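Local coordinates for protein D-galactonate dehydratase family member RspA (Pantoea ananatis, PDB 3T6C) that catalyses with low activity the magnesium-dependent dehydration of D-gluconate to 2-dehydro-3-deoxy-D-gluconate, probably without a significant role in gluconate breakdown in vivo, at residues A146-T151 against F270-V275; D161-K166 against I174-G179; E278-L283 against I294-L299; K333-S338 against T345-P350. All blocks are in the same frame, centred on the assembly; numbering follows the deposited sequence.

Contact 1. Residues A146-T151 against F270-V275; sequences ALYVHT and FLEDPV. With MG (magnesium ion), chain C; GCO (D-gluconic acid), chain D.
Tyr148 and Phe270 meet as an offset edge-to-face pair, the edge of Phe270 directed at the Tyr148 face with the planes 87° apart. Their centroids lie 6.0 Å from each other, and Tyr148 CE2 comes within 4.1 Å of Phe270 CZ. The phenol then continues past the phenylalanine to the catalytic centre, where a single water joins the two strands: it is 2.7 Å from Tyr148 OH and 2.6 Å from Glu272 OE1. The same water lies 2.8 Å from O1B of D-gluconate and so bridges protein and ligand, though it has more acceptors nearby than protons to give. The two carboxylate oxygens of Glu272 divide the work, for OE2 binds the magnesium ion at 2.0 Å, while O1B and O2 of the ligand chelate that metal. Glu272 gets there as a stretched chain, CG lying opposite the backbone N (chi1 175°). Further out, Asp273 OD2 accepts a 2.7 Å hydrogen bond from a metal-bound water. Arg319 also hydrogen-bonds Glu272 OE2, and Asp246 and Glu298 complete the magnesium site. The two strands are not neighbours in the barrel: strands 173-176 and 242-246 come between them, and Leu244 touches both Tyr148 and Phe270 inside the barrel.

Contact 2. Residues D161-K166 against I174-G179; sequences DSARAK and IRCQMG
Ile174 directs its side chain from the strand at helix 156-168, and its two branches find different targets. The longer branch reaches the backbone as well as a side chain: CD1 lies 3.6 Å from the carbonyl O of Ala163 and 3.9 Å from Lys166 CB. The shorter branch is left for the methyl of Ala163, with Ile174 CG2 4.2 Å from Ala163 CB. This division follows from the first torsion, which sets CG1 opposite the carbonyl carbon and CG2 opposite the backbone N (chi1 -61°). Two residues along the strand, Cys176 brings its sulfur to the same methyl, SG lying 4.4 Å from Ala163 CB, so that one small residue of the helix serves two of the strand. Lys166 contributes the root of its side chain; a bend at its second torsion (-54°) carries the rest away from Ile174. Between Ile174 and Cys176 in sequence, Arg175 projects from the other side of the strand, where its guanidinium hydrogen-bonds Tyr181 and borders the gluconate. On the helix side, Leu237 from helix 219-237 also packs on Ala163. Helix and strand run antiparallel, at 174°, with axes 9.5 Å apart. This is the return leg of a beta-alpha-beta crossover: strand 145-151, helix 156-168 and the parallel neighbouring strand 173-176 form one unit of the enolase-superfamily barrel.

Contact 3. Residues E278-L283 against I294-L299; sequences ENTEWL and IAMGEL. With MG (magnesium ion), chain C; GCO (D-gluconic acid), chain D; EDO (1,2-ethanediol), chain H.
Glu298 OE1 is bonded to the magnesium ion at 2.2 Å, and the other oxygen of the same carboxylate is held as well: OE2 lies 2.6 Å from O2 of D-gluconate and is hydrogen-bonded to Tyr103 of a second subunit. The carboxylate is thus shared between metal, ligand and subunit interface. Its chain is extended beyond CG, after a first torsion of 69° that tucks CG between the backbone N and the carbonyl carbon. Two residues earlier, on the side of the strand that faces away from the metal, Met296 meets the segment 278-283. Leu283 and Met296 point at each other head-on, the Leu283 CD1 methyl coming 4.0 Å from Met296 CG. Bends at the second and third torsions of Met296 (-77° and -60°) turn its far end to the next partner, so that its CE comes 4.3 Å from Thr280 CG2. The two partners are set on one turn, closed in part by the hydrogen bond of 3.1 Å from Leu283 N to Thr280 O. Trp282, on the same turn, gives its indole NE1 to the carbonyl O of Asn341 of a third subunit. Strand 294-296 packs its Met296 side chain against the turn that leads into helix 283-289, and the loop just beyond supplies Glu298. Asp246 and Glu272, ending strands 242-246 and 270-272, and Glu298 form the acidic metal-binding trio of the enolase superfamily.

Contact 4. Residues K333-S338 against T345-P350; sequences KIAIYS and TAWHSP. With GCO (D-gluconic acid), chain D.
Ile334 opens the contact from the helix, its CG2 lying 4.4 Å from CH2 of Trp347, at the rim of the indole and near its plane. Ala335 follows and makes the closer approach: its CB is 3.9 Å from Trp347 CZ2, again at the ring edge, and 4.0 Å from Thr345 CG2. Thr345 also lies over one face of the indole, offset toward the rim, so the methyl of Ala335 is met by two residues that already pack on each other. Here helix 328-340 lies against the short barrel strand 344-345 that follows it, part of the beta/alpha-barrel of the enolase superfamily. The loop after this strand leads on to the substrate: His348 NE2 donates a 2.8 Å hydrogen bond to O5 of D-gluconate, and CD of Pro350, at a position probably important for specificity, sits 3.2 Å above the imidazole plane. Farther along the helix, Tyr337 turns to the subunit interface and stacks on Tyr337 of a fourth subunit. Ser338 bends back on its own helix, OG donating to Ile334 O at 2.8 Å with the donor tilted 31° from the carbonyl plane; Ser338 N reaches that oxygen from the opposite face.

From the N terminus, contact 1 begins on strand 145-151 and closes a long loop when the chain reaches strand 270-272, three strands further round the barrel. Contact 2 is nested inside that loop and closes a short one, between helix 156-168 and strand 173-176; backbone atoms of Val149 and Thr151 join it to contact 1 through Arg175. Contact 3 joins the turn before helix 283-289 to strand 294-296, and contact 4 joins helix 328-340 to strand 344-345 and the loop after it, each closing a short loop in series; none cross. Contacts 1 and 3, on neighbouring strands, share the magnesium ion, gluconate and a water. Glu298 CB packs on His348 CD2, linking contacts 3 and 4.

Contact 1. Residues A146-T151 against F270-V275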
# COMPACT_ATOMS: atom_id res chain seq x y z
N ALA A 146 -26.69 1.98 -29.21
CA ALA A 146 -26.92 3.39 -28.83
C ALA A 146 -25.77 4.29 -29.22
O ALA A 146 -24.57 3.95 -29.02
CB ALA A 146 -27.23 3.49 -27.34
N LEU A 147 -26.12 5.44 -29.80
CA LEU A 147 -25.14 6.37 -30.37
C LEU A 147 -25.03 7.65 -29.56
O LEU A 147 -26.04 8.16 -29.05
CB LEU A 147 -25.54 6.71 -31.83
CG LEU A 147 -25.77 5.50 -32.73
CD1 LEU A 147 -26.24 6.05 -34.10
CD2 LEU A 147 -24.49 4.71 -32.88
N TYR A 148 -23.83 8.24 -29.47
CA TYR A 148 -23.76 9.66 -29.16
C TYR A 148 -23.19 10.45 -30.31
O TYR A 148 -22.41 9.90 -31.11
CB TYR A 148 -22.96 9.96 -27.88
CG TYR A 148 -21.41 9.91 -27.97
CD1 TYR A 148 -20.68 11.06 -28.36
CD2 TYR A 148 -20.71 8.78 -27.59
CE1 TYR A 148 -19.28 11.04 -28.41
CE2 TYR A 148 -19.30 8.76 -27.56
CZ TYR A 148 -18.60 9.86 -28.00
OH TYR A 148 -17.23 9.78 -27.99
N VAL A 149 -23.60 11.70 -30.41
CA VAL A 149 -23.23 12.53 -31.52
C VAL A 149 -22.61 13.82 -31.00
O VAL A 149 -22.71 14.14 -29.81
CB VAL A 149 -24.45 12.86 -32.40
CG1 VAL A 149 -24.86 11.62 -33.22
CG2 VAL A 149 -25.60 13.45 -31.57
N HIS A 150 -21.94 14.53 -31.89
CA HIS A 150 -21.25 15.79 -31.55
C HIS A 150 -22.10 17.02 -31.80
O HIS A 150 -22.63 17.20 -32.92
CB HIS A 150 -20.00 15.93 -32.44
CG HIS A 150 -18.95 14.87 -32.22
ND1 HIS A 150 -17.75 14.90 -32.91
CD2 HIS A 150 -18.91 13.78 -31.43
CE1 HIS A 150 -17.00 13.88 -32.52
NE2 HIS A 150 -17.69 13.17 -31.65
N THR A 151 -22.24 17.85 -30.78
CA THR A 151 -22.74 19.21 -30.94
C THR A 151 -21.68 20.22 -30.52
O THR A 151 -20.83 19.95 -29.61
CB THR A 151 -24.03 19.52 -30.15
OG1 THR A 151 -23.77 19.45 -28.77
CG2 THR A 151 -25.14 18.60 -30.49
N PHE A 270 -20.23 11.04 -19.36
CA PHE A 270 -18.81 10.96 -19.01
C PHE A 270 -18.08 12.25 -19.35
O PHE A 270 -18.55 13.01 -20.19
CB PHE A 270 -18.11 9.69 -19.55
CG PHE A 270 -17.98 9.53 -21.08
CD1 PHE A 270 -17.35 10.45 -21.91
CD2 PHE A 270 -18.42 8.34 -21.68
CE1 PHE A 270 -17.15 10.23 -23.31
CE2 PHE A 270 -18.24 8.11 -23.07
CZ PHE A 270 -17.61 9.04 -23.88
N LEU A 271 -16.95 12.46 -18.67
CA LEU A 271 -15.92 13.47 -19.02
C LEU A 271 -14.76 12.69 -19.62
O LEU A 271 -14.22 11.76 -18.96
CB LEU A 271 -15.47 14.22 -17.77
CG LEU A 271 -14.31 15.18 -17.97
CD1 LEU A 271 -14.74 16.32 -18.96
CD2 LEU A 271 -13.88 15.73 -16.61
N GLU A 272 -14.40 13.05 -20.85
CA GLU A 272 -13.44 12.24 -21.61
C GLU A 272 -12.03 12.89 -21.62
O GLU A 272 -11.88 14.14 -21.68
CB GLU A 272 -13.96 12.06 -23.04
CG GLU A 272 -13.05 11.34 -24.03
CD GLU A 272 -13.62 11.46 -25.42
OE1 GLU A 272 -14.84 11.78 -25.55
OE2 GLU A 272 -12.86 11.16 -26.38
N ASP A 273 -11.02 12.06 -21.54
CA ASP A 273 -9.60 12.42 -21.64
C ASP A 273 -9.22 13.61 -20.76
O ASP A 273 -8.64 14.61 -21.23
CB ASP A 273 -9.18 12.65 -23.10
CG ASP A 273 -9.15 11.33 -23.93
OD1 ASP A 273 -9.52 10.26 -23.40
OD2 ASP A 273 -8.76 11.36 -25.14
N PRO A 274 -9.53 13.51 -19.47
CA PRO A 274 -9.10 14.60 -18.59
C PRO A 274 -7.56 14.69 -18.49
O PRO A 274 -7.05 15.77 -18.12
CB PRO A 274 -9.67 14.16 -17.22
CG PRO A 274 -9.70 12.60 -17.32
CD PRO A 274 -10.27 12.46 -18.74
N VAL A 275 -6.84 13.60 -18.82
CA VAL A 275 -5.37 13.62 -18.82
C VAL A 275 -4.85 12.99 -20.12
O VAL A 275 -5.52 12.17 -20.77
CB VAL A 275 -4.70 12.92 -17.60
CG1 VAL A 275 -5.17 13.56 -16.28
CG2 VAL A 275 -5.00 11.43 -17.61
MG MG C . -11.94 12.39 -27.74
C1 GCO D . -13.02 12.10 -30.44
C2 GCO D . -11.60 12.44 -30.68
C3 GCO D . -11.29 12.95 -32.07
C4 GCO D . -9.79 13.00 -32.31
C5 GCO D . -9.48 12.63 -33.73
C6 GCO D . -7.99 12.63 -34.05
O1A GCO D . -13.80 11.77 -31.38
O1B GCO D . -13.41 11.99 -29.23
O2 GCO D . -11.12 13.18 -29.59
O3 GCO D . -11.88 14.19 -32.17
O4 GCO D . -9.36 14.32 -32.03
O5 GCO D . -9.99 11.37 -33.97
O6 GCO D . -7.68 12.25 -35.37
O HOH W 1 -15.89 12.11 -27.95
O HOH W 2 -10.33 13.04 -26.57

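Contact 2. Residues D161-K166 against I174-G179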
# COMPACT_ATOMS: atom_id res chain seq x y z
N ASP A 161 -28.86 25.15 -29.08
CA ASP A 161 -29.71 24.94 -30.26
C ASP A 161 -29.30 23.67 -30.99
O ASP A 161 -30.13 22.93 -31.50
CB ASP A 161 -29.58 26.11 -31.25
CG ASP A 161 -30.28 27.38 -30.77
OD1 ASP A 161 -31.25 27.31 -30.00
OD2 ASP A 161 -29.82 28.46 -31.21
N SER A 162 -28.01 23.44 -31.09
CA SER A 162 -27.52 22.24 -31.76
C SER A 162 -27.95 20.96 -31.01
O SER A 162 -28.39 19.96 -31.60
CB SER A 162 -25.99 22.29 -31.83
OG SER A 162 -25.52 21.07 -32.44
N ALA A 163 -27.80 20.99 -29.70
CA ALA A 163 -28.15 19.81 -28.89
C ALA A 163 -29.66 19.55 -29.00
O ALA A 163 -30.07 18.40 -29.11
CB ALA A 163 -27.72 19.99 -27.46
N ARG A 164 -30.47 20.61 -28.95
CA ARG A 164 -31.92 20.46 -29.01
C ARG A 164 -32.29 19.81 -30.34
O ARG A 164 -33.13 18.93 -30.39
CB ARG A 164 -32.60 21.81 -28.85
CG ARG A 164 -34.08 21.71 -29.04
CD ARG A 164 -34.80 23.03 -28.70
NE ARG A 164 -34.74 23.30 -27.26
CZ ARG A 164 -34.08 24.34 -26.74
NH1 ARG A 164 -33.45 25.18 -27.56
NH2 ARG A 164 -34.07 24.54 -25.40
N ALA A 165 -31.62 20.21 -31.43
CA ALA A 165 -31.90 19.60 -32.73
C ALA A 165 -31.55 18.09 -32.71
O ALA A 165 -32.34 17.29 -33.19
CB ALA A 165 -31.10 20.29 -33.85
N LYS A 166 -30.39 17.72 -32.14
CA LYS A 166 -30.01 16.30 -32.03
C LYS A 166 -31.06 15.50 -31.23
O LYS A 166 -31.41 14.36 -31.58
CB LYS A 166 -28.64 16.14 -31.37
CG LYS A 166 -27.48 16.81 -32.12
CD LYS A 166 -27.32 16.41 -33.56
CE LYS A 166 -26.07 17.13 -34.06
NZ LYS A 166 -25.79 16.83 -35.48
N ILE A 174 -25.48 13.04 -26.12
CA ILE A 174 -24.96 14.16 -26.91
C ILE A 174 -23.69 14.72 -26.28
O ILE A 174 -23.70 15.10 -25.08
CB ILE A 174 -26.02 15.26 -27.00
CG1 ILE A 174 -27.26 14.67 -27.71
CG2 ILE A 174 -25.48 16.43 -27.86
CD1 ILE A 174 -28.46 15.54 -27.57
N ARG A 175 -22.60 14.76 -27.07
CA ARG A 175 -21.37 15.41 -26.60
C ARG A 175 -21.48 16.90 -26.90
O ARG A 175 -21.80 17.27 -28.03
CB ARG A 175 -20.16 14.85 -27.32
CG ARG A 175 -18.86 15.39 -26.72
CD ARG A 175 -17.66 14.90 -27.52
NE ARG A 175 -17.44 15.76 -28.68
CZ ARG A 175 -16.31 15.72 -29.37
NH1 ARG A 175 -15.38 14.86 -29.02
NH2 ARG A 175 -16.07 16.57 -30.37
N CYS A 176 -21.18 17.74 -25.92
CA CYS A 176 -21.30 19.23 -26.06
C CYS A 176 -19.95 19.88 -25.83
O CYS A 176 -19.37 19.73 -24.75
CB CYS A 176 -22.30 19.80 -25.05
SG CYS A 176 -23.97 19.09 -25.34
N GLN A 177 -19.44 20.57 -26.87
CA GLN A 177 -18.23 21.36 -26.81
C GLN A 177 -18.61 22.78 -27.17
O GLN A 177 -19.64 23.01 -27.85
CB GLN A 177 -17.22 20.83 -27.85
CG GLN A 177 -16.92 19.33 -27.82
CD GLN A 177 -16.19 18.83 -26.58
OE1 GLN A 177 -16.67 17.91 -25.91
NE2 GLN A 177 -15.01 19.39 -26.31
N MET A 178 -17.78 23.74 -26.79
CA MET A 178 -18.03 25.10 -27.26
C MET A 178 -16.71 25.53 -27.82
O MET A 178 -15.79 25.83 -27.07
CB MET A 178 -18.48 25.94 -26.05
CG MET A 178 -18.92 27.34 -26.41
SD MET A 178 -19.63 28.15 -24.91
CE MET A 178 -18.19 28.22 -23.85
N GLY A 179 -16.62 25.61 -29.15
CA GLY A 179 -15.29 25.74 -29.79
C GLY A 179 -14.45 24.45 -29.81
O GLY A 179 -13.20 24.48 -29.68

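Contact 3. Residues E278-L283 against I294-L299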
# COMPACT_ATOMS: atom_id res chain seq x y z
N GLU A 278 0.43 10.19 -21.02
CA GLU A 278 1.66 10.31 -20.26
C GLU A 278 1.41 10.74 -18.81
O GLU A 278 2.34 10.67 -18.00
CB GLU A 278 2.58 11.31 -20.96
CG GLU A 278 3.02 10.82 -22.37
CD GLU A 278 2.12 11.27 -23.54
OE1 GLU A 278 0.98 11.74 -23.33
OE2 GLU A 278 2.61 11.16 -24.69
N ASN A 279 0.20 11.24 -18.51
CA ASN A 279 -0.23 11.66 -17.16
C ASN A 279 -1.18 10.71 -16.43
O ASN A 279 -1.93 11.16 -15.54
CB ASN A 279 -0.72 13.10 -17.11
CG ASN A 279 0.42 14.12 -17.22
OD1 ASN A 279 1.51 13.91 -16.67
ND2 ASN A 279 0.15 15.26 -17.90
N THR A 280 -1.34 9.49 -16.94
CA THR A 280 -2.26 8.54 -16.29
C THR A 280 -2.09 8.34 -14.78
O THR A 280 -3.07 8.04 -14.11
CB THR A 280 -2.22 7.14 -16.98
OG1 THR A 280 -0.88 6.69 -17.06
CG2 THR A 280 -2.85 7.23 -18.37
N GLU A 281 -0.92 8.57 -14.23
CA GLU A 281 -0.73 8.41 -12.77
C GLU A 281 -1.56 9.43 -11.98
O GLU A 281 -1.82 9.22 -10.83
CB GLU A 281 0.78 8.51 -12.44
CG GLU A 281 1.50 7.24 -12.86
CD GLU A 281 3.02 7.32 -12.74
OE1 GLU A 281 3.55 8.38 -12.34
OE2 GLU A 281 3.67 6.31 -13.12
N TRP A 282 -1.99 10.52 -12.62
CA TRP A 282 -2.79 11.49 -11.91
C TRP A 282 -4.25 11.03 -11.68
O TRP A 282 -5.00 11.66 -10.91
CB TRP A 282 -2.79 12.81 -12.74
CG TRP A 282 -1.51 13.58 -12.61
CD1 TRP A 282 -0.34 13.43 -13.36
CD2 TRP A 282 -1.24 14.61 -11.64
NE1 TRP A 282 0.60 14.33 -12.89
CE2 TRP A 282 0.09 15.05 -11.84
CE3 TRP A 282 -2.01 15.20 -10.63
CZ2 TRP A 282 0.67 16.06 -11.07
CZ3 TRP A 282 -1.42 16.23 -9.86
CH2 TRP A 282 -0.11 16.65 -10.07
N LEU A 283 -4.68 9.99 -12.39
CA LEU A 283 -6.07 9.56 -12.21
C LEU A 283 -6.29 8.96 -10.83
O LEU A 283 -7.44 8.98 -10.38
CB LEU A 283 -6.52 8.57 -13.32
CG LEU A 283 -6.67 9.30 -14.66
CD1 LEU A 283 -6.83 8.24 -15.78
CD2 LEU A 283 -7.88 10.20 -14.64
N ILE A 294 -15.61 8.88 -15.92
CA ILE A 294 -14.42 9.23 -16.69
C ILE A 294 -14.24 8.26 -17.85
O ILE A 294 -14.31 7.06 -17.67
CB ILE A 294 -13.15 9.18 -15.79
CG1 ILE A 294 -13.25 10.24 -14.67
CG2 ILE A 294 -11.86 9.44 -16.60
CD1 ILE A 294 -13.37 11.69 -15.15
N ALA A 295 -13.98 8.80 -19.04
CA ALA A 295 -13.61 7.99 -20.21
C ALA A 295 -12.18 8.34 -20.60
O ALA A 295 -11.78 9.51 -20.56
CB ALA A 295 -14.54 8.29 -21.40
N MET A 296 -11.40 7.31 -20.99
CA MET A 296 -10.04 7.54 -21.45
C MET A 296 -9.71 6.58 -22.53
O MET A 296 -10.14 5.41 -22.48
CB MET A 296 -9.01 7.24 -20.31
CG MET A 296 -8.88 8.28 -19.19
SD MET A 296 -7.92 9.73 -19.68
CE MET A 296 -6.33 8.99 -20.09
N GLY A 297 -8.80 7.02 -23.39
CA GLY A 297 -8.01 6.07 -24.16
C GLY A 297 -8.01 6.03 -25.66
O GLY A 297 -7.41 5.10 -26.21
N GLU A 298 -8.61 6.98 -26.34
CA GLU A 298 -8.51 6.97 -27.82
C GLU A 298 -7.06 7.00 -28.27
O GLU A 298 -6.75 6.50 -29.37
CB GLU A 298 -9.29 8.16 -28.47
CG GLU A 298 -8.63 9.49 -28.18
CD GLU A 298 -9.51 10.68 -28.55
OE1 GLU A 298 -10.71 10.69 -28.21
OE2 GLU A 298 -9.04 11.63 -29.20
N LEU A 299 -6.17 7.58 -27.46
CA LEU A 299 -4.74 7.64 -27.81
C LEU A 299 -3.94 6.37 -27.46
O LEU A 299 -2.77 6.27 -27.82
CB LEU A 299 -4.06 8.83 -27.08
CG LEU A 299 -4.27 10.17 -27.79
CD1 LEU A 299 -3.90 11.33 -26.84
CD2 LEU A 299 -3.33 10.22 -29.04
MG MG C . -11.94 12.39 -27.74
C1 GCO D . -13.02 12.10 -30.44
C2 GCO D . -11.60 12.44 -30.68
C3 GCO D . -11.29 12.95 -32.07
C4 GCO D . -9.79 13.00 -32.31
C5 GCO D . -9.48 12.63 -33.73
C6 GCO D . -7.99 12.63 -34.05
O1A GCO D . -13.80 11.77 -31.38
O1B GCO D . -13.41 11.99 -29.23
O2 GCO D . -11.12 13.18 -29.59
O3 GCO D . -11.88 14.19 -32.17
O4 GCO D . -9.36 14.32 -32.03
O5 GCO D . -9.99 11.37 -33.97
O6 GCO D . -7.68 12.25 -35.37
C1 EDO H . 1.86 20.21 -17.40
O1 EDO H . 3.31 20.33 -17.63
C2 EDO H . 1.31 18.77 -17.30
O2 EDO H . 1.75 17.78 -18.31
O HOH W 2 -10.33 13.04 -26.57

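Contact 4. Residues K333-S338 against T345-P350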
# COMPACT_ATOMS: atom_id res chain seq x y z
N LYS A 333 -10.26 -8.63 -26.18
CA LYS A 333 -9.57 -8.87 -24.90
C LYS A 333 -9.70 -7.67 -23.95
O LYS A 333 -9.94 -7.84 -22.77
CB LYS A 333 -8.09 -9.23 -25.09
CG LYS A 333 -7.97 -10.49 -25.95
CD LYS A 333 -6.50 -10.81 -26.10
CE LYS A 333 -6.41 -12.08 -27.02
NZ LYS A 333 -5.01 -12.19 -27.50
N ILE A 334 -9.57 -6.46 -24.48
CA ILE A 334 -9.71 -5.27 -23.63
C ILE A 334 -11.16 -5.14 -23.17
O ILE A 334 -11.44 -4.72 -22.05
CB ILE A 334 -9.31 -4.01 -24.44
CG1 ILE A 334 -7.78 -4.02 -24.64
CG2 ILE A 334 -9.75 -2.75 -23.66
CD1 ILE A 334 -7.29 -3.07 -25.74
N ALA A 335 -12.12 -5.49 -24.05
CA ALA A 335 -13.52 -5.40 -23.66
C ALA A 335 -13.80 -6.36 -22.48
O ALA A 335 -14.50 -6.02 -21.54
CB ALA A 335 -14.41 -5.71 -24.86
N ILE A 336 -13.27 -7.57 -22.58
CA ILE A 336 -13.42 -8.59 -21.50
C ILE A 336 -12.68 -8.17 -20.22
O ILE A 336 -13.24 -8.28 -19.10
CB ILE A 336 -12.92 -9.95 -22.01
CG1 ILE A 336 -13.98 -10.51 -22.97
CG2 ILE A 336 -12.63 -10.90 -20.79
CD1 ILE A 336 -13.49 -11.73 -23.76
N TYR A 337 -11.48 -7.66 -20.36
CA TYR A 337 -10.74 -7.20 -19.17
C TYR A 337 -11.53 -6.08 -18.47
O TYR A 337 -11.62 -6.03 -17.24
CB TYR A 337 -9.35 -6.70 -19.60
CG TYR A 337 -8.36 -6.75 -18.46
CD1 TYR A 337 -7.65 -7.92 -18.23
CD2 TYR A 337 -8.15 -5.65 -17.64
CE1 TYR A 337 -6.78 -8.03 -17.17
CE2 TYR A 337 -7.28 -5.77 -16.55
CZ TYR A 337 -6.62 -6.95 -16.32
OH TYR A 337 -5.72 -7.04 -15.27
N SER A 338 -12.14 -5.20 -19.26
CA SER A 338 -13.01 -4.14 -18.73
C SER A 338 -14.24 -4.72 -18.06
O SER A 338 -14.59 -4.32 -16.90
CB SER A 338 -13.42 -3.19 -19.87
OG SER A 338 -12.25 -2.60 -20.42
N THR A 345 -17.48 -0.20 -22.49
CA THR A 345 -16.75 0.17 -23.73
C THR A 345 -17.35 1.42 -24.38
O THR A 345 -18.58 1.63 -24.36
CB THR A 345 -16.72 -0.99 -24.77
OG1 THR A 345 -18.04 -1.16 -25.32
CG2 THR A 345 -16.29 -2.29 -24.11
N ALA A 346 -16.47 2.33 -24.84
CA ALA A 346 -16.91 3.40 -25.72
C ALA A 346 -15.80 3.53 -26.77
O ALA A 346 -15.06 4.55 -26.80
CB ALA A 346 -16.98 4.69 -24.82
N TRP A 347 -15.87 2.72 -27.82
CA TRP A 347 -14.78 2.77 -28.82
C TRP A 347 -14.78 4.10 -29.54
O TRP A 347 -15.84 4.63 -29.89
CB TRP A 347 -14.93 1.62 -29.84
CG TRP A 347 -15.09 0.24 -29.21
CD1 TRP A 347 -16.15 -0.61 -29.38
CD2 TRP A 347 -14.18 -0.43 -28.35
NE1 TRP A 347 -15.95 -1.77 -28.68
CE2 TRP A 347 -14.76 -1.69 -28.03
CE3 TRP A 347 -12.92 -0.10 -27.81
CZ2 TRP A 347 -14.11 -2.64 -27.26
CZ3 TRP A 347 -12.29 -1.05 -26.98
CH2 TRP A 347 -12.89 -2.30 -26.73
N HIS A 348 -13.57 4.59 -29.83
CA HIS A 348 -13.40 5.85 -30.61
C HIS A 348 -13.87 5.67 -32.05
O HIS A 348 -13.53 4.66 -32.71
CB HIS A 348 -11.92 6.20 -30.52
CG HIS A 348 -11.49 7.38 -31.36
ND1 HIS A 348 -10.89 7.21 -32.60
CD2 HIS A 348 -11.50 8.72 -31.14
CE1 HIS A 348 -10.58 8.39 -33.11
NE2 HIS A 348 -10.90 9.32 -32.23
N SER A 349 -14.79 6.55 -32.48
CA SER A 349 -15.33 6.44 -33.84
C SER A 349 -15.83 7.77 -34.43
O SER A 349 -17.05 7.92 -34.58
CB SER A 349 -16.46 5.42 -33.79
OG SER A 349 -16.70 4.93 -35.10
N PRO A 350 -14.96 8.70 -34.72
CA PRO A 350 -15.13 10.01 -35.34
C PRO A 350 -14.99 9.81 -36.87
O PRO A 350 -15.48 8.84 -37.44
CB PRO A 350 -14.04 10.85 -34.69
CG PRO A 350 -12.95 9.95 -34.62
CD PRO A 350 -13.53 8.51 -34.43
C1 GCO D . -13.02 12.10 -30.44
C2 GCO D . -11.60 12.44 -30.68
C3 GCO D . -11.29 12.95 -32.07
C4 GCO D . -9.79 13.00 -32.31
C5 GCO D . -9.48 12.63 -33.73
C6 GCO D . -7.99 12.63 -34.05
O1A GCO D . -13.80 11.77 -31.38
O1B GCO D . -13.41 11.99 -29.23
O2 GCO D . -11.12 13.18 -29.59
O3 GCO D . -11.88 14.19 -32.17
O4 GCO D . -9.36 14.32 -32.03
O5 GCO D . -9.99 11.37 -33.97
O6 GCO D . -7.68 12.25 -35.37